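Local structure of DNA gyrase, B subunit, truncated (Myxococcus xanthus, 3CWV) at residues A[271-283]-A[336-350]. The protein probably serves as the ATP-binding B subunit of a DNA gyrase, which breaks, passes and rejoins double-stranded DNA. Sequence-based numbering, arbitrary orientation.
Sequences GVTQALRGALAKL and LQPLFIELLREHPVT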
loop_
_atom_site.group_PDB
_atom_site.type_symbol
_atom_site.label_atom_id
_atom_site.label_comp_id
_atom_site.label_asym_id
_atom_site.label_seq_id
_atom_site.Cartn_x
_atom_site.Cartn_y
_atom_site.Cartn_z
ATOM N N GLY A 271 19.373 -6.288 1.173
ATOM C CA GLY A 271 20.241 -5.114 1.244
ATOM C C GLY A 271 20.384 -4.606 2.679
ATOM O O GLY A 271 21.492 -4.241 3.131
ATOM N N VAL A 272 19.267 -4.579 3.400
ATOM C CA VAL A 272 19.237 -4.027 4.749
ATOM C C VAL A 272 19.925 -4.968 5.717
ATOM O O VAL A 272 20.748 -4.543 6.504
ATOM C CB VAL A 272 17.795 -3.689 5.238
ATOM C CG1 VAL A 272 17.806 -3.210 6.736
ATOM C CG2 VAL A 272 17.161 -2.605 4.346
ATOM N N THR A 273 19.585 -6.247 5.673
ATOM C CA THR A 273 20.120 -7.161 6.653
ATOM C C THR A 273 21.619 -7.373 6.428
ATOM O O THR A 273 22.382 -7.498 7.390
ATOM C CB THR A 273 19.395 -8.502 6.650
ATOM O OG1 THR A 273 19.585 -9.137 5.384
ATOM C CG2 THR A 273 17.898 -8.310 6.911
ATOM N N GLN A 274 22.046 -7.372 5.167
ATOM C CA GLN A 274 23.465 -7.503 4.862
ATOM C C GLN A 274 24.247 -6.296 5.352
ATOM O O GLN A 274 25.363 -6.440 5.883
ATOM C CB GLN A 274 23.697 -7.753 3.364
ATOM C CG GLN A 274 23.286 -9.184 2.932
ATOM C CD GLN A 274 24.121 -10.281 3.620
ATOM O OE1 GLN A 274 23.651 -10.974 4.533
ATOM N NE2 GLN A 274 25.370 -10.418 3.190
ATOM N N ALA A 275 23.666 -5.111 5.183
ATOM C CA ALA A 275 24.273 -3.873 5.667
ATOM C C ALA A 275 24.418 -3.873 7.195
ATOM O O ALA A 275 25.454 -3.467 7.715
ATOM C CB ALA A 275 23.460 -2.659 5.198
ATOM N N LEU A 276 23.390 -4.347 7.905
ATOM C CA LEU A 276 23.403 -4.371 9.378
ATOM C C LEU A 276 24.352 -5.440 9.940
ATOM O O LEU A 276 25.176 -5.157 10.825
ATOM C CB LEU A 276 21.992 -4.598 9.938
ATOM C CG LEU A 276 21.805 -4.653 11.466
ATOM C CD1 LEU A 276 22.389 -3.433 12.187
ATOM C CD2 LEU A 276 20.351 -4.825 11.820
ATOM N N ARG A 277 24.226 -6.665 9.441
ATOM C CA ARG A 277 25.126 -7.750 9.831
ATOM C C ARG A 277 26.586 -7.388 9.578
ATOM O O ARG A 277 27.468 -7.792 10.337
ATOM C CB ARG A 277 24.781 -9.028 9.074
ATOM C CG ARG A 277 23.542 -9.735 9.571
ATOM C CD ARG A 277 23.341 -11.019 8.788
ATOM N NE ARG A 277 24.499 -11.896 8.958
ATOM C CZ ARG A 277 24.752 -12.972 8.221
ATOM N NH1 ARG A 277 23.923 -13.326 7.251
ATOM N NH2 ARG A 277 25.841 -13.695 8.461
ATOM N N GLY A 278 26.820 -6.621 8.513
ATOM C CA GLY A 278 28.139 -6.155 8.132
ATOM C C GLY A 278 28.682 -5.012 8.979
ATOM O O GLY A 278 29.900 -4.909 9.191
ATOM N N ALA A 279 27.785 -4.135 9.428
ATOM C CA ALA A 279 28.144 -3.043 10.310
ATOM C C ALA A 279 28.546 -3.621 11.657
ATOM O O ALA A 279 29.544 -3.207 12.231
ATOM C CB ALA A 279 26.978 -2.068 10.466
ATOM N N LEU A 280 27.782 -4.596 12.137
ATOM C CA LEU A 280 28.087 -5.260 13.398
ATOM C C LEU A 280 29.412 -6.014 13.340
ATOM O O LEU A 280 30.252 -5.854 14.222
ATOM C CB LEU A 280 26.952 -6.197 13.816
ATOM C CG LEU A 280 25.629 -5.490 14.116
ATOM C CD1 LEU A 280 24.565 -6.505 14.387
ATOM C CD2 LEU A 280 25.761 -4.522 15.279
ATOM N N ALA A 281 29.591 -6.823 12.297
ATOM C CA ALA A 281 30.857 -7.524 12.050
ATOM C C ALA A 281 32.060 -6.592 12.174
ATOM O O ALA A 281 33.014 -6.887 12.899
ATOM C CB ALA A 281 30.842 -8.195 10.684
ATOM N N LYS A 282 32.016 -5.458 11.491
ATOM C CA LYS A 282 33.132 -4.532 11.510
ATOM C C LYS A 282 33.373 -3.921 12.899
ATOM O O LYS A 282 34.515 -3.862 13.371
ATOM C CB LYS A 282 32.932 -3.441 10.463
ATOM C CG LYS A 282 32.801 -3.986 9.035
ATOM C CD LYS A 282 33.325 -2.999 8.011
ATOM C CE LYS A 282 33.456 -3.656 6.630
ATOM N NZ LYS A 282 34.185 -2.779 5.676
ATOM N N LEU A 283 32.297 -3.487 13.552
ATOM C CA LEU A 283 32.389 -2.839 14.859
ATOM C C LEU A 283 33.025 -3.756 15.901
ATOM O O LEU A 283 33.861 -3.316 16.695
ATOM C CB LEU A 283 31.005 -2.363 15.332
ATOM C CG LEU A 283 30.444 -1.090 14.681
ATOM C CD1 LEU A 283 29.027 -0.783 15.198
ATOM C CD2 LEU A 283 31.354 0.105 14.896
ATOM N N LEU A 336 23.588 1.829 3.070
ATOM C CA LEU A 336 23.235 1.731 4.483
ATOM C C LEU A 336 24.356 1.261 5.398
ATOM O O LEU A 336 24.375 1.616 6.578
ATOM C CB LEU A 336 22.024 0.833 4.685
ATOM C CG LEU A 336 20.731 1.289 4.011
ATOM C CD1 LEU A 336 19.624 0.388 4.501
ATOM C CD2 LEU A 336 20.426 2.753 4.345
ATOM N N GLN A 337 25.274 0.449 4.874
ATOM C CA GLN A 337 26.324 -0.115 5.735
ATOM C C GLN A 337 27.161 0.934 6.481
ATOM O O GLN A 337 27.334 0.806 7.686
ATOM C CB GLN A 337 27.206 -1.122 4.998
ATOM C CG GLN A 337 28.066 -1.948 5.940
ATOM C CD GLN A 337 28.588 -3.200 5.303
ATOM O OE1 GLN A 337 27.821 -4.098 4.961
ATOM N NE2 GLN A 337 29.903 -3.281 5.146
ATOM N N PRO A 338 27.654 1.979 5.784
ATOM C CA PRO A 338 28.403 3.037 6.488
ATOM C C PRO A 338 27.542 3.905 7.424
ATOM O O PRO A 338 28.045 4.393 8.441
ATOM C CB PRO A 338 28.982 3.895 5.359
ATOM C CG PRO A 338 28.251 3.524 4.126
ATOM C CD PRO A 338 27.624 2.185 4.327
ATOM N N LEU A 339 26.270 4.093 7.072
ATOM C CA LEU A 339 25.325 4.790 7.942
ATOM C C LEU A 339 25.045 4.022 9.217
ATOM O O LEU A 339 24.941 4.626 10.277
ATOM C CB LEU A 339 24.013 5.087 7.209
ATOM C CG LEU A 339 24.045 6.038 6.008
ATOM C CD1 LEU A 339 22.647 6.193 5.399
ATOM C CD2 LEU A 339 24.615 7.413 6.362
ATOM N N PHE A 340 24.926 2.698 9.118
ATOM C CA PHE A 340 24.717 1.846 10.272
ATOM C C PHE A 340 25.959 1.892 11.186
ATOM O O PHE A 340 25.816 1.982 12.408
ATOM C CB PHE A 340 24.500 0.392 9.854
ATOM C CG PHE A 340 23.039 -0.034 9.672
ATOM C CD1 PHE A 340 22.107 0.105 10.691
ATOM C CD2 PHE A 340 22.639 -0.659 8.479
ATOM C CE1 PHE A 340 20.788 -0.347 10.530
ATOM C CE2 PHE A 340 21.347 -1.099 8.299
ATOM C CZ PHE A 340 20.404 -0.946 9.323
ATOM N N ILE A 341 27.157 1.778 10.596
ATOM C CA ILE A 341 28.435 1.875 11.339
ATOM C C ILE A 341 28.499 3.153 12.204
ATOM O O ILE A 341 28.660 3.075 13.420
ATOM C CB ILE A 341 29.673 1.780 10.389
ATOM C CG1 ILE A 341 29.814 0.351 9.846
ATOM C CG2 ILE A 341 30.978 2.180 11.123
ATOM C CD1 ILE A 341 30.858 0.183 8.756
ATOM N N GLU A 342 28.352 4.316 11.582
ATOM C CA GLU A 342 28.387 5.574 12.310
ATOM C C GLU A 342 27.259 5.681 13.335
ATOM O O GLU A 342 27.485 6.007 14.503
ATOM C CB GLU A 342 28.322 6.737 11.337
ATOM C CG GLU A 342 28.208 8.107 12.002
ATOM C CD GLU A 342 29.528 8.637 12.602
ATOM O OE1 GLU A 342 29.604 9.863 12.861
ATOM O OE2 GLU A 342 30.482 7.847 12.816
ATOM N N LEU A 343 26.042 5.385 12.889
ATOM C CA LEU A 343 24.860 5.455 13.731
ATOM C C LEU A 343 24.986 4.615 14.984
ATOM O O LEU A 343 24.555 5.035 16.069
ATOM C CB LEU A 343 23.654 4.959 12.927
ATOM C CG LEU A 343 22.319 4.619 13.553
ATOM C CD1 LEU A 343 21.303 4.777 12.443
ATOM C CD2 LEU A 343 22.278 3.218 14.110
ATOM N N LEU A 344 25.535 3.413 14.830
ATOM C CA LEU A 344 25.519 2.443 15.910
ATOM C C LEU A 344 26.595 2.734 16.966
ATOM O O LEU A 344 26.549 2.177 18.056
ATOM C CB LEU A 344 25.657 1.008 15.379
ATOM C CG LEU A 344 24.464 0.316 14.675
ATOM C CD1 LEU A 344 24.876 -0.981 13.981
ATOM C CD2 LEU A 344 23.318 0.040 15.638
ATOM N N ARG A 345 27.538 3.614 16.643
ATOM C CA ARG A 345 28.644 3.917 17.555
ATOM C C ARG A 345 28.094 4.295 18.920
ATOM O O ARG A 345 28.363 3.617 19.923
ATOM C CB ARG A 345 29.530 5.045 17.009
ATOM C CG ARG A 345 30.505 4.586 15.928
ATOM C CD ARG A 345 31.322 5.742 15.356
ATOM N NE ARG A 345 32.188 5.310 14.254
ATOM C CZ ARG A 345 33.228 4.483 14.391
ATOM N NH1 ARG A 345 33.542 3.978 15.587
ATOM N NH2 ARG A 345 33.956 4.153 13.329
ATOM N N GLU A 346 27.288 5.356 18.928
ATOM C CA GLU A 346 26.728 5.911 20.169
ATOM C C GLU A 346 25.243 5.587 20.375
ATOM O O GLU A 346 24.548 6.296 21.111
ATOM C CB GLU A 346 26.941 7.428 20.202
ATOM C CG GLU A 346 28.402 7.835 20.334
ATOM C CD GLU A 346 29.043 7.341 21.624
ATOM O OE1 GLU A 346 28.562 7.717 22.724
ATOM O OE2 GLU A 346 30.039 6.586 21.535
ATOM N N HIS A 347 24.768 4.522 19.725
ATOM C CA HIS A 347 23.373 4.087 19.837
ATOM C C HIS A 347 23.212 3.168 21.037
ATOM O O HIS A 347 24.040 2.286 21.245
ATOM C CB HIS A 347 22.931 3.334 18.571
ATOM C CG HIS A 347 21.447 3.162 18.458
ATOM N ND1 HIS A 347 20.769 2.116 19.046
ATOM C CD2 HIS A 347 20.513 3.902 17.818
ATOM C CE1 HIS A 347 19.481 2.220 18.773
ATOM N NE2 HIS A 347 19.298 3.305 18.042
ATOM N N PRO A 348 22.138 3.367 21.826
ATOM C CA PRO A 348 21.879 2.577 23.027
ATOM C C PRO A 348 21.920 1.062 22.838
ATOM O O PRO A 348 22.328 0.349 23.753
ATOM C CB PRO A 348 20.470 3.025 23.439
ATOM C CG PRO A 348 20.373 4.401 22.958
ATOM C CD PRO A 348 21.110 4.410 21.639
ATOM N N VAL A 349 21.523 0.570 21.666
ATOM C CA VAL A 349 21.344 -0.874 21.467
ATOM C C VAL A 349 22.623 -1.673 21.144
ATOM O O VAL A 349 22.675 -2.885 21.364
ATOM C CB VAL A 349 20.275 -1.140 20.361
ATOM C CG1 VAL A 349 20.915 -1.099 18.964
ATOM C CG2 VAL A 349 19.561 -2.471 20.605
ATOM N N THR A 350 23.637 -0.994 20.629
ATOM C CA THR A 350 24.802 -1.652 20.015
ATOM C C THR A 350 25.588 -2.607 20.929
ATOM O O THR A 350 25.826 -3.757 20.542
ATOM C CB THR A 350 25.740 -0.619 19.396
ATOM O OG1 THR A 350 24.963 0.384 18.733
ATOM C CG2 THR A 350 26.719 -1.278 18.409
#
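F340 packs its ring into a hole formed by V272, A275, L276 and A279. L276 CD1 supplies a CH-pi contact over one ring face, 4.0 Å from the F340 centroid and 20° off the normal; L276 CG, anti to the backbone N (chi1 -180°), helps to swing the branch over the ring. A279 is a knob in the other direction, its CB within 3.5 Å of F340 CB and also bordered by Q337, I341 and L344. One turn further on, L344 CD1 meets L280 CD2 at 3.9 Å, the two side chains crossing at about a right angle, while L283 CD1 reaches L344 CB at 3.8 Å. This alternating knobs-into-holes packing joins helix 267-284 to helix 328-345; the axes of 271-283 and 336-345 cross at -43° and come within 8.2 Å. Both helices belong to the gyrase B region that is related to the S5 fold, where they lie against its mixed beta-sheet. The small A275 and A279 permit the close approach: A275 CA and Q337 CA are 4.3 Å apart. Q337 extends over the neighbouring helix, its CG 3.5 Å from A275 O and its amide beside G278, whose CA is 3.8 Å from Q337 OE1. Replacing this glutamine by an alanine is likely to open a gap over A275 and G278 and take from R333 a weak hydrogen-bond acceptor. Further out, F230 of strand 228-234 meets the F340 ring edge-to-face, and L243 and W245 of strand 237-245 pack against L276. Further along the chain, the T350 side chain crosses that of L283 at about a right angle, CG2 against CD1.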